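Local coordinates for maltose-binding protein MalE1 (Thermotoga maritima, PDB 6DTU) that binds maltotetraose between its two lobes and probably delivers such maltodextrins to a membrane transporter for uptake, at residues Y211-R219 and I226-Y236; A152-I162 and W341-V352. One frame throughout, in Å; residues are numbered along the deposited sequence. Where two conformers were deposited one is given.

In the fold
Both contacts are buried and both reach the bound maltotetraose, touching the same glucose of chain B, yet they grip it through different elements. Contact 1 packs helix 211-219 on the end of strand 223-228, the turn that follows and the start of helix 233-238; contact 2 crosses two helices, 155-164 and 341-352, that are far apart in sequence. Their centres lie about 18 Å apart, and contact 1 is nested within the chain loop closed by contact 2. Contact 1 joins a network of hydroxyl, amide and carboxylate bonds to an apolar flank, whereas contact 2 is mostly apolar, with one hydrogen bond between its segments and two waters at its sugar side. Y157 and Y156 join the two by packing against Y211 and W231.

Contact 1. Residues Y211-R219 and I226-Y236; sequences YQIMDSMFR and IINGPWAIKAY. With GLC (alpha-D-glucopyranose), chain C; GLC (alpha-D-glucopyranose), chain B.
Y236 OH donates to D215 OD1 at 2.6 Å, using the carboxylate's anti lone pair. The same hydroxyl accepts from N228 ND2, and N228 ND2 also donates to Y211 OH at 3.2 Å, a nearly straight bond (163° at the hydrogen) that lies in the amide plane. One amide nitrogen therefore bridges two tyrosine hydroxyls, which fixes the amide rotation; the Y211 ring crosses that amide almost perpendicularly. Y211 OH takes a second, weak bond from W231 NE1. Water 1 donates both to D215 OD1 and to A232 O, tying the carboxylate to the turn.

This network backs one wall of the sugar pocket in a periplasmic-binding-protein fold, where helix 211-219 packs across strand 226-228 of the four-stranded sheet, their axes 9.3 Å apart. The W231 indole carries two sugars on one face, with GLC (chain B) C1 3.5 Å from W231 CZ2 and GLC (chain C) C4 offset toward the rim. With W231 CG between its backbone N and carbonyl carbon (chi1 54°), the indole folds back over G229, whose CA meets the opposite face. GLC (chain C) O6 sits over the centre of the Y211 ring.

Farther from the sugar the contact becomes apolar. The edge of F218 points at the face of Y236, with F218 CD2 3.4 Å from Y236 CD2, while A232 O covers the other face of that tyrosine. I226 CD1 lies off-centre over F218, and I226 CG2 meets M214 CG at 3.6 Å. The M214 chain, extended as far as SD and bent at chi3 (61°), brings CE to within 3.6 Å of N228 CG. At the outer margin R219 CB abuts the Y236 ring edge.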
loop_
_atom_site.group_PDB
_atom_site.type_symbol
_atom_site.label_atom_id
_atom_site.label_comp_id
_atom_site.label_asym_id
_atom_site.label_seq_id
_atom_site.Cartn_x
_atom_site.Cartn_y
_atom_site.Cartn_z
ATOM N N TYR A 211 -6.600 -9.958 4.955
ATOM C CA TYR A 211 -6.300 -8.676 5.580
ATOM C C TYR A 211 -7.148 -8.454 6.829
ATOM O O TYR A 211 -6.638 -8.043 7.878
ATOM C CB TYR A 211 -6.463 -7.524 4.571
ATOM C CG TYR A 211 -6.004 -6.232 5.214
ATOM C CD1 TYR A 211 -4.661 -5.871 5.206
ATOM C CD2 TYR A 211 -6.885 -5.436 5.917
ATOM C CE1 TYR A 211 -4.210 -4.718 5.856
ATOM C CE2 TYR A 211 -6.438 -4.308 6.601
ATOM C CZ TYR A 211 -5.099 -3.971 6.562
ATOM O OH TYR A 211 -4.674 -2.858 7.228
ATOM N N GLN A 212 -8.461 -8.654 6.715
ATOM C CA GLN A 212 -9.361 -8.381 7.832
ATOM C C GLN A 212 -9.013 -9.213 9.063
ATOM O O GLN A 212 -9.038 -8.702 10.187
ATOM C CB GLN A 212 -10.806 -8.595 7.389
ATOM C CG GLN A 212 -11.889 -8.063 8.313
ATOM C CD GLN A 212 -12.102 -8.960 9.499
ATOM O OE1 GLN A 212 -12.038 -10.190 9.395
ATOM N NE2 GLN A 212 -12.359 -8.350 10.643
ATOM N N ILE A 213 -8.706 -10.503 8.875
ATOM C CA ILE A 213 -8.322 -11.339 10.012
ATOM C C ILE A 213 -7.037 -10.810 10.644
ATOM O O ILE A 213 -6.936 -10.673 11.865
ATOM C CB ILE A 213 -8.189 -12.815 9.591
ATOM C CG1 ILE A 213 -9.573 -13.409 9.266
ATOM C CG2 ILE A 213 -7.445 -13.607 10.681
ATOM C CD1 ILE A 213 -9.531 -14.718 8.453
ATOM N N MET A 214 -6.039 -10.489 9.817
ATOM C CA MET A 214 -4.784 -9.981 10.360
ATOM C C MET A 214 -5.005 -8.696 11.146
ATOM O O MET A 214 -4.550 -8.554 12.293
ATOM C CB MET A 214 -3.820 -9.711 9.207
ATOM C CG MET A 214 -2.646 -8.843 9.663
ATOM S SD MET A 214 -1.441 -8.457 8.397
ATOM C CE MET A 214 -2.444 -7.565 7.182
ATOM N N ASP A 215 -5.698 -7.744 10.532
ATOM C CA ASP A 215 -5.860 -6.422 11.107
ATOM C C ASP A 215 -6.688 -6.480 12.386
ATOM O O ASP A 215 -6.299 -5.905 13.410
ATOM C CB ASP A 215 -6.555 -5.565 10.049
ATOM C CG ASP A 215 -6.454 -4.068 10.318
ATOM O OD1 ASP A 215 -5.409 -3.595 10.790
ATOM O OD2 ASP A 215 -7.416 -3.363 9.996
ATOM N N SER A 216 -7.826 -7.178 12.341
ATOM C CA SER A 216 -8.722 -7.249 13.488
ATOM C C SER A 216 -8.110 -8.020 14.653
ATOM O O SER A 216 -8.207 -7.589 15.798
ATOM C CB SER A 216 -10.073 -7.842 13.095
ATOM O OG SER A 216 -9.940 -9.171 12.663
ATOM N N MET A 217 -7.503 -9.180 14.393
ATOM C CA MET A 217 -6.886 -9.898 15.505
ATOM C C MET A 217 -5.768 -9.083 16.145
ATOM O O MET A 217 -5.642 -9.041 17.374
ATOM C CB MET A 217 -6.418 -11.287 15.076
ATOM C CG MET A 217 -7.554 -12.177 14.614
ATOM S SD MET A 217 -7.053 -13.883 14.401
ATOM C CE MET A 217 -6.692 -14.342 16.099
ATOM N N PHE A 218 -4.958 -8.397 15.339
ATOM C CA PHE A 218 -3.898 -7.611 15.952
ATOM C C PHE A 218 -4.467 -6.454 16.755
ATOM O O PHE A 218 -4.066 -6.237 17.902
ATOM C CB PHE A 218 -2.891 -7.102 14.925
ATOM C CG PHE A 218 -1.647 -6.552 15.559
ATOM C CD1 PHE A 218 -0.603 -7.385 15.909
ATOM C CD2 PHE A 218 -1.551 -5.200 15.850
ATOM C CE1 PHE A 218 0.545 -6.882 16.525
ATOM C CE2 PHE A 218 -0.414 -4.685 16.459
ATOM C CZ PHE A 218 0.635 -5.538 16.796
ATOM N N ARG A 219 -5.453 -5.752 16.206
ATOM C CA ARG A 219 -6.027 -4.618 16.915
ATOM C C ARG A 219 -6.679 -5.058 18.219
ATOM O O ARG A 219 -6.656 -4.311 19.204
ATOM C CB ARG A 219 -7.050 -3.951 16.006
ATOM C CG ARG A 219 -7.664 -2.678 16.557
ATOM C CD ARG A 219 -8.744 -2.167 15.618
ATOM N NE ARG A 219 -9.873 -3.083 15.614
ATOM C CZ ARG A 219 -10.345 -3.738 14.553
ATOM N NH1 ARG A 219 -9.816 -3.576 13.349
ATOM N NH2 ARG A 219 -11.374 -4.561 14.711
ATOM N N ILE A 226 2.482 -9.399 12.954
ATOM C CA ILE A 226 1.887 -9.331 11.628
ATOM C C ILE A 226 2.837 -8.646 10.657
ATOM O O ILE A 226 3.823 -8.013 11.046
ATOM C CB ILE A 226 0.523 -8.614 11.618
ATOM C CG1 ILE A 226 0.691 -7.149 12.031
ATOM C CG2 ILE A 226 -0.472 -9.359 12.511
ATOM C CD1 ILE A 226 -0.617 -6.377 11.964
ATOM N N ILE A 227 2.542 -8.796 9.372
ATOM C CA ILE A 227 3.191 -8.001 8.335
ATOM C C ILE A 227 2.140 -7.094 7.717
ATOM O O ILE A 227 1.243 -7.557 7.005
ATOM C CB ILE A 227 3.902 -8.859 7.283
ATOM C CG1 ILE A 227 5.069 -9.597 7.940
ATOM C CG2 ILE A 227 4.450 -7.948 6.192
ATOM C CD1 ILE A 227 5.820 -10.539 6.996
ATOM N N ASN A 228 2.250 -5.796 7.997
ATOM C CA ASN A 228 1.247 -4.824 7.588
ATOM C C ASN A 228 1.911 -3.454 7.530
ATOM O O ASN A 228 3.067 -3.288 7.919
ATOM C CB ASN A 228 0.078 -4.812 8.578
ATOM C CG ASN A 228 -1.198 -4.243 7.984
ATOM O OD1 ASN A 228 -1.251 -3.851 6.821
ATOM N ND2 ASN A 228 -2.245 -4.212 8.789
ATOM N N GLY A 229 1.157 -2.465 7.048
ATOM C CA GLY A 229 1.699 -1.156 6.776
ATOM C C GLY A 229 1.303 -0.087 7.769
ATOM O O GLY A 229 0.500 -0.295 8.680
ATOM N N PRO A 230 1.839 1.118 7.570
ATOM C CA PRO A 230 1.653 2.186 8.558
ATOM C C PRO A 230 0.232 2.717 8.625
ATOM O O PRO A 230 -0.124 3.374 9.608
ATOM C CB PRO A 230 2.668 3.255 8.111
ATOM C CG PRO A 230 2.792 3.025 6.610
ATOM C CD PRO A 230 2.685 1.520 6.439
ATOM N N TRP A 231 -0.575 2.471 7.595
ATOM C CA TRP A 231 -1.991 2.800 7.630
ATOM C C TRP A 231 -2.727 2.093 8.753
ATOM O O TRP A 231 -3.836 2.501 9.092
ATOM C CB TRP A 231 -2.643 2.389 6.302
ATOM C CG TRP A 231 -2.403 0.947 5.919
ATOM C CD1 TRP A 231 -3.093 -0.142 6.365
ATOM C CD2 TRP A 231 -1.395 0.442 5.027
ATOM N NE1 TRP A 231 -2.589 -1.285 5.805
ATOM C CE2 TRP A 231 -1.536 -0.959 4.986
ATOM C CE3 TRP A 231 -0.372 1.038 4.280
ATOM C CZ2 TRP A 231 -0.707 -1.782 4.208
ATOM C CZ3 TRP A 231 0.443 0.224 3.504
ATOM C CH2 TRP A 231 0.283 -1.174 3.492
ATOM N N ALA A 232 -2.161 1.034 9.326
ATOM C CA ALA A 232 -2.869 0.250 10.327
ATOM C C ALA A 232 -2.586 0.675 11.763
ATOM O O ALA A 232 -3.323 0.262 12.665
ATOM C CB ALA A 232 -2.535 -1.233 10.144
ATOM N N ILE A 233 -1.589 1.532 11.979
ATOM C CA ILE A 233 -1.003 1.760 13.291
ATOM C C ILE A 233 -1.900 2.600 14.191
ATOM O O ILE A 233 -2.003 2.338 15.398
ATOM C CB ILE A 233 0.372 2.403 13.091
ATOM C CG1 ILE A 233 1.367 1.354 12.597
ATOM C CG2 ILE A 233 0.806 3.173 14.332
ATOM C CD1 ILE A 233 1.534 0.224 13.515
ATOM N N LYS A 234 -2.526 3.649 13.651
ATOM C CA LYS A 234 -3.341 4.512 14.501
ATOM C C LYS A 234 -4.457 3.728 15.163
ATOM O O LYS A 234 -4.723 3.893 16.354
ATOM C CB LYS A 234 -3.926 5.675 13.703
ATOM C CG LYS A 234 -4.682 6.649 14.601
ATOM C CD LYS A 234 -5.216 7.844 13.843
ATOM C CE LYS A 234 -5.664 8.957 14.791
ATOM N NZ LYS A 234 -6.676 8.509 15.791
ATOM N N ALA A 235 -5.093 2.825 14.418
ATOM C CA ALA A 235 -6.156 2.022 15.017
ATOM C C ALA A 235 -5.608 1.117 16.112
ATOM O O ALA A 235 -6.265 0.902 17.142
ATOM C CB ALA A 235 -6.874 1.210 13.933
ATOM N N TYR A 236 -4.397 0.585 15.931
ATOM C CA TYR A 236 -3.823 -0.261 16.974
ATOM C C TYR A 236 -3.497 0.556 18.219
ATOM O O TYR A 236 -3.713 0.104 19.352
ATOM C CB TYR A 236 -2.572 -0.992 16.466
ATOM C CG TYR A 236 -2.740 -1.848 15.240
ATOM C CD1 TYR A 236 -3.974 -2.398 14.884
ATOM C CD2 TYR A 236 -1.652 -2.103 14.426
ATOM C CE1 TYR A 236 -4.100 -3.181 13.738
ATOM C CE2 TYR A 236 -1.763 -2.894 13.285
ATOM C CZ TYR A 236 -2.993 -3.424 12.952
ATOM O OH TYR A 236 -3.101 -4.183 11.799
HETATM C C1 GLC C . -6.604 1.179 3.952
HETATM C C2 GLC C . -5.445 1.985 3.517
HETATM C C3 GLC C . -4.850 1.470 2.272
HETATM C C4 GLC C . -4.446 0.044 2.417
HETATM C C5 GLC C . -5.682 -0.829 2.762
HETATM C C6 GLC C . -5.368 -2.148 3.109
HETATM O O1 GLC C . -7.639 1.297 3.030
HETATM O O2 GLC C . -5.926 3.356 3.333
HETATM O O3 GLC C . -3.681 2.320 1.982
HETATM O O4 GLC C . -3.871 -0.432 1.170
HETATM O O5 GLC C . -6.248 -0.223 4.056
HETATM O O6 GLC C . -6.586 -2.884 3.262
HETATM C C1 GLC B . -2.598 -0.974 1.364
HETATM C C2 GLC B . -1.649 -0.316 0.431
HETATM C C3 GLC B . -2.084 -0.459 -0.956
HETATM C C4 GLC B . -2.232 -1.918 -1.338
HETATM C C5 GLC B . -3.187 -2.673 -0.366
HETATM C C6 GLC B . -3.150 -4.096 -0.543
HETATM O O2 GLC B . -1.664 1.108 0.743
HETATM O O3 GLC B . -1.073 0.099 -1.875
HETATM O O4 GLC B . -2.846 -2.024 -2.670
HETATM O O5 GLC B . -2.666 -2.401 1.039
HETATM O O6 GLC B . -4.253 -4.664 0.143
HETATM O O HOH W 1 -5.736 -0.868 11.558
#

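Contact 2. Residues A152-I162 and W341-V352; sequences AAEFYYIAPFI and WAAMNDALNLVV. With GLC (alpha-D-glucopyranose), chain B; GLC (alpha-D-glucopyranose), chain D; GLC (alpha-D-glucopyranose), chain E.
F155 fits as a knob into a hole formed by W341, M344, N345 and L348, the tightest part of this contact. Its CB meets M344 CB at 3.5 Å, and M344 CG stands over the centre of the F155 ring, 11° off the normal. M344 SD lies farther out above that face, a Met-aromatic contact. L348 CD1 closes in on F155 CA at 3.6 Å and also touches I158 CG1. The one hydrogen bond between the two segments runs from F155 N to N345 OD1 (2.8 Å, 166° at the hydrogen), almost in line with the amide C=O, so an asparagine of helix 341-352 holds the first turn of helix 155-162. The two helix axes cross at 78°, both presenting side chains to the cleft of this solute-binding fold.

The sugar side is looser and watery. Water 3 donates a second bond to N345 OD1 and links it to Y156 N and GLC (chain D) O6, while water 2 joins N345 ND2, E154 OE2 and that same O6. E154 OE2 accepts from GLC (chain B) O6 at 2.8 Å, its other oxygen being held by S151. W341 lays one indole face against GLC (chain D), and its CZ3 reaches Y156 CB at 4.0 Å. A leucine in place of W341 would probably leave this glucose without its flat apolar platform and F155 CD2 without its aromatic neighbour. At the far end the backbones come closest, A153 CA 4.7 Å from L348 CA.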
loop_
_atom_site.group_PDB
_atom_site.type_symbol
_atom_site.label_atom_id
_atom_site.label_comp_id
_atom_site.label_asym_id
_atom_site.label_seq_id
_atom_site.Cartn_x
_atom_site.Cartn_y
_atom_site.Cartn_z
ATOM N N ALA A 152 -2.296 -14.104 3.545
ATOM C CA ALA A 152 -1.456 -15.173 3.001
ATOM C C ALA A 152 -1.574 -15.335 1.490
ATOM O O ALA A 152 -0.623 -15.794 0.836
ATOM C CB ALA A 152 -1.818 -16.481 3.696
ATOM N N ALA A 153 -2.717 -14.983 0.913
ATOM C CA ALA A 153 -2.983 -15.240 -0.498
ATOM C C ALA A 153 -2.987 -13.972 -1.329
ATOM O O ALA A 153 -3.389 -14.002 -2.498
ATOM C CB ALA A 153 -4.315 -15.974 -0.649
ATOM N N GLU A 154 -2.529 -12.874 -0.758
ATOM C CA GLU A 154 -2.587 -11.565 -1.391
ATOM C C GLU A 154 -1.172 -11.171 -1.800
ATOM O O GLU A 154 -0.306 -10.969 -0.940
ATOM C CB GLU A 154 -3.191 -10.561 -0.407
ATOM C CG GLU A 154 -3.795 -9.351 -1.048
ATOM C CD GLU A 154 -4.566 -8.479 -0.061
ATOM O OE1 GLU A 154 -4.926 -8.948 1.053
ATOM O OE2 GLU A 154 -4.822 -7.308 -0.418
ATOM N N PHE A 155 -0.952 -11.040 -3.108
ATOM C CA PHE A 155 0.394 -10.819 -3.643
ATOM C C PHE A 155 1.100 -9.633 -2.993
ATOM O O PHE A 155 2.309 -9.688 -2.724
ATOM C CB PHE A 155 0.289 -10.618 -5.155
ATOM C CG PHE A 155 1.553 -10.110 -5.813
ATOM C CD1 PHE A 155 2.763 -10.756 -5.634
ATOM C CD2 PHE A 155 1.505 -9.028 -6.677
ATOM C CE1 PHE A 155 3.908 -10.299 -6.248
ATOM C CE2 PHE A 155 2.649 -8.563 -7.309
ATOM C CZ PHE A 155 3.855 -9.203 -7.100
ATOM N N TYR A 156 0.379 -8.534 -2.760
ATOM C CA TYR A 156 1.011 -7.353 -2.186
ATOM C C TYR A 156 1.743 -7.678 -0.876
ATOM O O TYR A 156 2.846 -7.168 -0.623
ATOM C CB TYR A 156 -0.035 -6.258 -1.999
ATOM C CG TYR A 156 0.516 -4.989 -1.381
ATOM C CD1 TYR A 156 1.035 -3.951 -2.167
ATOM C CD2 TYR A 156 0.535 -4.829 0.004
ATOM C CE1 TYR A 156 1.560 -2.786 -1.581
ATOM C CE2 TYR A 156 1.045 -3.658 0.584
ATOM C CZ TYR A 156 1.557 -2.660 -0.222
ATOM O OH TYR A 156 2.057 -1.538 0.360
ATOM N N TYR A 157 1.170 -8.562 -0.058
ATOM C CA TYR A 157 1.757 -8.899 1.235
ATOM C C TYR A 157 2.814 -9.998 1.167
ATOM O O TYR A 157 3.644 -10.104 2.084
ATOM C CB TYR A 157 0.644 -9.266 2.233
ATOM C CG TYR A 157 -0.216 -8.064 2.511
ATOM C CD1 TYR A 157 0.100 -7.193 3.549
ATOM C CD2 TYR A 157 -1.312 -7.758 1.708
ATOM C CE1 TYR A 157 -0.647 -6.045 3.772
ATOM C CE2 TYR A 157 -2.061 -6.638 1.938
ATOM C CZ TYR A 157 -1.733 -5.793 2.977
ATOM O OH TYR A 157 -2.457 -4.665 3.205
ATOM N N ILE A 158 2.809 -10.821 0.114
ATOM C CA ILE A 158 3.829 -11.848 -0.075
ATOM C C ILE A 158 4.986 -11.329 -0.922
ATOM O O ILE A 158 6.066 -11.939 -0.941
ATOM C CB ILE A 158 3.163 -13.082 -0.705
ATOM C CG1 ILE A 158 1.956 -13.529 0.132
ATOM C CG2 ILE A 158 4.138 -14.262 -0.862
ATOM C CD1 ILE A 158 2.280 -13.767 1.585
ATOM N N ALA A 159 4.801 -10.206 -1.608
ATOM C CA ALA A 159 5.886 -9.609 -2.379
ATOM C C ALA A 159 7.214 -9.482 -1.640
ATOM O O ALA A 159 8.253 -9.687 -2.287
ATOM C CB ALA A 159 5.451 -8.254 -2.960
ATOM N N PRO A 160 7.283 -9.128 -0.345
ATOM C CA PRO A 160 8.607 -9.037 0.284
ATOM C C PRO A 160 9.400 -10.330 0.170
ATOM O O PRO A 160 10.629 -10.265 0.013
ATOM C CB PRO A 160 8.301 -8.677 1.746
ATOM C CG PRO A 160 6.952 -8.043 1.714
ATOM C CD PRO A 160 6.215 -8.752 0.605
ATOM N N PHE A 161 8.731 -11.491 0.195
ATOM C CA PHE A 161 9.438 -12.770 0.050
ATOM C C PHE A 161 9.858 -12.999 -1.394
ATOM O O PHE A 161 10.979 -13.444 -1.672
ATOM C CB PHE A 161 8.542 -13.942 0.455
ATOM C CG PHE A 161 8.092 -13.943 1.892
ATOM C CD1 PHE A 161 8.732 -13.197 2.872
ATOM C CD2 PHE A 161 7.004 -14.721 2.256
ATOM C CE1 PHE A 161 8.289 -13.230 4.176
ATOM C CE2 PHE A 161 6.559 -14.757 3.559
ATOM C CZ PHE A 161 7.190 -14.011 4.525
ATOM N N ILE A 162 8.935 -12.740 -2.318
ATOM C CA ILE A 162 9.190 -12.915 -3.743
ATOM C C ILE A 162 10.365 -12.048 -4.187
ATOM O O ILE A 162 11.287 -12.518 -4.867
ATOM C CB ILE A 162 7.895 -12.592 -4.517
ATOM C CG1 ILE A 162 6.845 -13.671 -4.232
ATOM C CG2 ILE A 162 8.163 -12.366 -6.023
ATOM C CD1 ILE A 162 5.467 -13.312 -4.695
ATOM N N TRP A 341 -2.102 -7.923 -10.431
ATOM C CA TRP A 341 -2.536 -8.243 -9.075
ATOM C C TRP A 341 -3.450 -9.459 -9.038
ATOM O O TRP A 341 -3.275 -10.345 -8.199
ATOM C CB TRP A 341 -3.266 -7.040 -8.485
ATOM C CG TRP A 341 -2.457 -5.767 -8.473
ATOM C CD1 TRP A 341 -2.645 -4.678 -9.276
ATOM C CD2 TRP A 341 -1.363 -5.436 -7.602
ATOM N NE1 TRP A 341 -1.750 -3.696 -8.962
ATOM C CE2 TRP A 341 -0.946 -4.125 -7.940
ATOM C CE3 TRP A 341 -0.698 -6.119 -6.575
ATOM C CZ2 TRP A 341 0.092 -3.476 -7.283
ATOM C CZ3 TRP A 341 0.339 -5.475 -5.919
ATOM C CH2 TRP A 341 0.737 -4.170 -6.289
ATOM N N ALA A 342 -4.481 -9.479 -9.884
ATOM C CA ALA A 342 -5.469 -10.553 -9.805
ATOM C C ALA A 342 -4.863 -11.910 -10.156
ATOM O O ALA A 342 -5.194 -12.917 -9.524
ATOM C CB ALA A 342 -6.683 -10.239 -10.686
ATOM N N ALA A 343 -3.999 -11.965 -11.177
ATOM C CA ALA A 343 -3.331 -13.222 -11.522
ATOM C C ALA A 343 -2.468 -13.732 -10.373
ATOM O O ALA A 343 -2.467 -14.928 -10.064
ATOM C CB ALA A 343 -2.468 -13.012 -12.768
ATOM N N MET A 344 -1.743 -12.835 -9.706
ATOM C CA MET A 344 -0.884 -13.267 -8.612
ATOM C C MET A 344 -1.691 -13.660 -7.378
ATOM O O MET A 344 -1.366 -14.658 -6.721
ATOM C CB MET A 344 0.143 -12.187 -8.295
ATOM C CG MET A 344 1.195 -11.984 -9.391
ATOM S SD MET A 344 2.134 -13.488 -9.733
ATOM C CE MET A 344 3.071 -13.588 -8.222
ATOM N N ASN A 345 -2.758 -12.905 -7.068
ATOM C CA ASN A 345 -3.646 -13.283 -5.974
ATOM C C ASN A 345 -4.230 -14.664 -6.210
ATOM O O ASN A 345 -4.300 -15.488 -5.291
ATOM C CB ASN A 345 -4.796 -12.282 -5.839
ATOM C CG ASN A 345 -4.374 -10.969 -5.253
ATOM O OD1 ASN A 345 -3.270 -10.812 -4.720
ATOM N ND2 ASN A 345 -5.258 -10.005 -5.321
ATOM N N ASP A 346 -4.664 -14.929 -7.441
ATOM C CA ASP A 346 -5.228 -16.235 -7.753
ATOM C C ASP A 346 -4.191 -17.338 -7.572
ATOM O O ASP A 346 -4.494 -18.399 -7.002
ATOM C CB ASP A 346 -5.816 -16.205 -9.162
ATOM C CG ASP A 346 -7.145 -15.425 -9.224
ATOM O OD1 ASP A 346 -7.650 -14.960 -8.178
ATOM O OD2 ASP A 346 -7.696 -15.290 -10.335
ATOM N N ALA A 347 -2.952 -17.098 -8.012
ATOM C CA ALA A 347 -1.915 -18.117 -7.875
ATOM C C ALA A 347 -1.620 -18.399 -6.413
ATOM O O ALA A 347 -1.461 -19.554 -6.019
ATOM C CB ALA A 347 -0.632 -17.698 -8.592
ATOM N N LEU A 348 -1.521 -17.346 -5.594
ATOM C CA LEU A 348 -1.238 -17.564 -4.179
ATOM C C LEU A 348 -2.396 -18.252 -3.480
ATOM O O LEU A 348 -2.159 -19.056 -2.569
ATOM C CB LEU A 348 -0.898 -16.248 -3.478
ATOM C CG LEU A 348 0.397 -15.667 -4.039
ATOM C CD1 LEU A 348 0.691 -14.357 -3.348
ATOM C CD2 LEU A 348 1.556 -16.640 -3.906
ATOM N N ASN A 349 -3.640 -17.986 -3.902
ATOM C CA ASN A 349 -4.777 -18.719 -3.348
ATOM C C ASN A 349 -4.635 -20.214 -3.591
ATOM O O ASN A 349 -4.900 -21.027 -2.693
ATOM C CB ASN A 349 -6.091 -18.202 -3.935
ATOM C CG ASN A 349 -7.294 -19.012 -3.468
ATOM O OD1 ASN A 349 -7.551 -20.102 -3.981
ATOM N ND2 ASN A 349 -8.049 -18.471 -2.539
ATOM N N LEU A 350 -4.229 -20.598 -4.805
ATOM C CA LEU A 350 -4.025 -22.013 -5.099
ATOM C C LEU A 350 -2.937 -22.612 -4.228
ATOM O O LEU A 350 -3.081 -23.731 -3.727
ATOM C CB LEU A 350 -3.645 -22.181 -6.564
ATOM C CG LEU A 350 -4.715 -21.779 -7.574
ATOM C CD1 LEU A 350 -4.178 -21.957 -8.980
ATOM C CD2 LEU A 350 -5.936 -22.657 -7.332
ATOM N N VAL A 351 -1.845 -21.876 -4.020
ATOM C CA VAL A 351 -0.728 -22.407 -3.248
ATOM C C VAL A 351 -1.129 -22.619 -1.793
ATOM O O VAL A 351 -0.897 -23.688 -1.217
ATOM C CB VAL A 351 0.500 -21.488 -3.371
ATOM C CG1 VAL A 351 1.576 -21.934 -2.387
ATOM C CG2 VAL A 351 1.047 -21.497 -4.800
ATOM N N VAL A 352 -1.713 -21.595 -1.162
ATOM C CA VAL A 352 -2.015 -21.739 0.257
ATOM C C VAL A 352 -3.112 -22.749 0.513
ATOM O O VAL A 352 -3.245 -23.241 1.641
ATOM C CB VAL A 352 -2.296 -20.413 0.995
ATOM C CG1 VAL A 352 -1.102 -19.489 0.924
ATOM C CG2 VAL A 352 -3.539 -19.761 0.441
HETATM C C1 GLC B . -2.598 -0.974 1.364
HETATM C C2 GLC B . -1.649 -0.316 0.431
HETATM C C3 GLC B . -2.084 -0.459 -0.956
HETATM C C4 GLC B . -2.232 -1.918 -1.338
HETATM C C5 GLC B . -3.187 -2.673 -0.366
HETATM C C6 GLC B . -3.150 -4.096 -0.543
HETATM O O2 GLC B . -1.664 1.108 0.743
HETATM O O3 GLC B . -1.073 0.099 -1.875
HETATM O O4 GLC B . -2.846 -2.024 -2.670
HETATM O O5 GLC B . -2.666 -2.401 1.039
HETATM O O6 GLC B . -4.253 -4.664 0.143
HETATM C C1 GLC D . -2.020 -2.438 -3.713
HETATM C C2 GLC D . -2.279 -1.594 -4.898
HETATM C C3 GLC D . -3.687 -1.741 -5.387
HETATM C C4 GLC D . -4.003 -3.138 -5.752
HETATM C C5 GLC D . -3.772 -4.082 -4.545
HETATM C C6 GLC D . -3.908 -5.435 -4.896
HETATM O O2 GLC D . -2.060 -0.202 -4.534
HETATM O O3 GLC D . -3.890 -0.879 -6.551
HETATM O O4 GLC D . -5.408 -3.192 -6.124
HETATM O O5 GLC D . -2.316 -3.851 -4.029
HETATM O O6 GLC D . -3.733 -6.212 -3.730
HETATM C C1 GLC E . -5.623 -3.331 -7.514
HETATM C C2 GLC E . -6.800 -2.519 -7.886
HETATM C C3 GLC E . -8.044 -3.102 -7.333
HETATM C C4 GLC E . -8.246 -4.522 -7.761
HETATM C C5 GLC E . -7.085 -5.413 -7.266
HETATM C C6 GLC E . -7.177 -6.782 -7.690
HETATM O O2 GLC E . -6.611 -1.138 -7.347
HETATM O O3 GLC E . -9.155 -2.277 -7.807
HETATM O O4 GLC E . -9.485 -5.004 -7.218
HETATM O O5 GLC E . -5.811 -4.763 -7.850
HETATM O O6 GLC E . -7.182 -6.832 -9.097
HETATM O O HOH W 2 -6.048 -7.860 -3.410
HETATM O O HOH W 3 -2.093 -8.311 -4.116
#